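Local coordinates for uncharacterized protein lp_2219 (Lactobacillus plantarum, PDB 3HFQ) that is of unknown function but belongs to the lactonase family of seven-bladed beta-propellers, so a role in hydrolysing sugar lactones is possible but unproven, at residues Gly21-Thr26 / Phe299-Asn304. The protein carries 1 engineered substitution. Sequence-based numbering, arbitrary orientation.
Sequences GTLDTT and FVVVVN
Phe299 meets both Leu23 and Thr25. Its CG stands anti to the carbonyl carbon (chi1 -59°), which carries the ring to Thr25, just past the end of strand 17-24. Leu23 reaches the near part of the side chain, with CD2 3.8 Å from Phe299 CB, while its other methyl, CD1, lies over one ring face. At the far end, Thr25 CG2 sits 3.7 Å from Phe299 CE2, the two side chains crossing at about a right angle. Thr25 O approaches the ring edge near its plane, 3.5 Å from Phe299 CZ; this oxygen also accepts a hydrogen bond from Lys28, and Thr25 OG1 bonds to Met1 N. With an alanine for Phe299, a gap would probably open beneath Leu23 CD1, and the Thr25 methyl would lose the ring carbon it packs against. Val301 again points toward strand 17-24, and its CG2 lies 4.3 Å from Leu23 CD2; Leu312 touches both residues. No hydrogen bond links the segments, and the facing CA atoms of Leu23 and Val301 are 8.8 Å apart, which together fit stacked sheets rather than paired strands. The blade of 17-24, three N-terminal strands closed by C-terminal strand 334-339, the "velcro" of a seven-bladed beta-propeller, thus packs on the neighbouring blade.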
# COMPACT_ATOMS: atom_id res chain seq x y z
N GLY A 21 5.93 -0.92 -16.94
CA GLY A 21 7.31 -1.22 -17.26
C GLY A 21 7.59 -2.70 -17.23
O GLY A 21 6.68 -3.52 -17.08
N THR A 22 8.86 -3.04 -17.37
CA THR A 22 9.28 -4.43 -17.38
C THR A 22 10.54 -4.62 -16.55
O THR A 22 11.46 -3.80 -16.59
CB THR A 22 9.59 -4.89 -18.82
OG1 THR A 22 8.42 -4.71 -19.63
CG2 THR A 22 10.01 -6.35 -18.83
N LEU A 23 10.56 -5.70 -15.77
CA LEU A 23 11.72 -6.05 -14.97
C LEU A 23 12.29 -7.29 -15.65
O LEU A 23 11.63 -8.32 -15.74
CB LEU A 23 11.31 -6.37 -13.52
CG LEU A 23 12.28 -7.16 -12.62
CD1 LEU A 23 13.70 -6.65 -12.77
CD2 LEU A 23 11.82 -7.04 -11.17
N ASP A 24 13.50 -7.16 -16.19
CA ASP A 24 14.16 -8.27 -16.87
C ASP A 24 15.06 -8.95 -15.83
O ASP A 24 16.08 -8.40 -15.43
CB ASP A 24 15.01 -7.74 -18.03
CG ASP A 24 15.52 -8.85 -18.94
OD1 ASP A 24 16.05 -9.85 -18.42
OD2 ASP A 24 15.41 -8.70 -20.18
N THR A 25 14.67 -10.14 -15.39
CA THR A 25 15.39 -10.90 -14.36
C THR A 25 16.80 -11.38 -14.75
O THR A 25 17.64 -11.61 -13.86
CB THR A 25 14.57 -12.14 -13.93
OG1 THR A 25 14.33 -12.98 -15.07
CG2 THR A 25 13.23 -11.71 -13.35
N THR A 26 17.05 -11.51 -16.05
CA THR A 26 18.37 -11.94 -16.50
C THR A 26 19.32 -10.76 -16.78
O THR A 26 20.46 -10.77 -16.34
CB THR A 26 18.28 -12.81 -17.77
OG1 THR A 26 17.29 -13.83 -17.61
CG2 THR A 26 19.62 -13.47 -18.08
N PHE A 299 14.02 -9.77 -6.49
CA PHE A 299 14.19 -8.34 -6.76
C PHE A 299 13.20 -7.49 -5.98
O PHE A 299 12.18 -7.97 -5.50
CB PHE A 299 13.98 -8.06 -8.24
CG PHE A 299 14.90 -8.81 -9.15
CD1 PHE A 299 16.17 -8.31 -9.45
CD2 PHE A 299 14.51 -10.03 -9.70
CE1 PHE A 299 17.03 -9.01 -10.30
CE2 PHE A 299 15.37 -10.73 -10.55
CZ PHE A 299 16.62 -10.23 -10.84
N VAL A 300 13.53 -6.20 -5.87
CA VAL A 300 12.67 -5.22 -5.23
C VAL A 300 12.71 -3.97 -6.09
O VAL A 300 13.78 -3.58 -6.57
CB VAL A 300 13.14 -4.84 -3.81
CG1 VAL A 300 12.34 -3.64 -3.31
CG2 VAL A 300 12.96 -6.02 -2.86
N VAL A 301 11.55 -3.37 -6.31
CA VAL A 301 11.47 -2.14 -7.08
C VAL A 301 10.82 -1.09 -6.19
O VAL A 301 9.79 -1.35 -5.57
CB VAL A 301 10.61 -2.32 -8.36
CG1 VAL A 301 10.33 -0.97 -9.01
CG2 VAL A 301 11.33 -3.23 -9.34
N VAL A 302 11.43 0.09 -6.12
CA VAL A 302 10.90 1.18 -5.31
C VAL A 302 10.76 2.40 -6.21
O VAL A 302 11.53 2.57 -7.16
CB VAL A 302 11.85 1.54 -4.14
CG1 VAL A 302 13.22 1.92 -4.67
CG2 VAL A 302 11.27 2.69 -3.31
N VAL A 303 9.77 3.24 -5.93
CA VAL A 303 9.59 4.46 -6.70
C VAL A 303 9.70 5.65 -5.76
O VAL A 303 9.22 5.59 -4.63
CB VAL A 303 8.21 4.53 -7.42
CG1 VAL A 303 8.16 3.51 -8.53
CG2 VAL A 303 7.08 4.31 -6.42
N ASN A 304 10.35 6.71 -6.23
CA ASN A 304 10.54 7.92 -5.44
C ASN A 304 9.65 9.02 -6.00
O ASN A 304 9.79 9.42 -7.16
CB ASN A 304 12.00 8.34 -5.48
CG ASN A 304 12.91 7.31 -4.85
OD1 ASN A 304 12.94 7.16 -3.63
ND2 ASN A 304 13.65 6.58 -5.68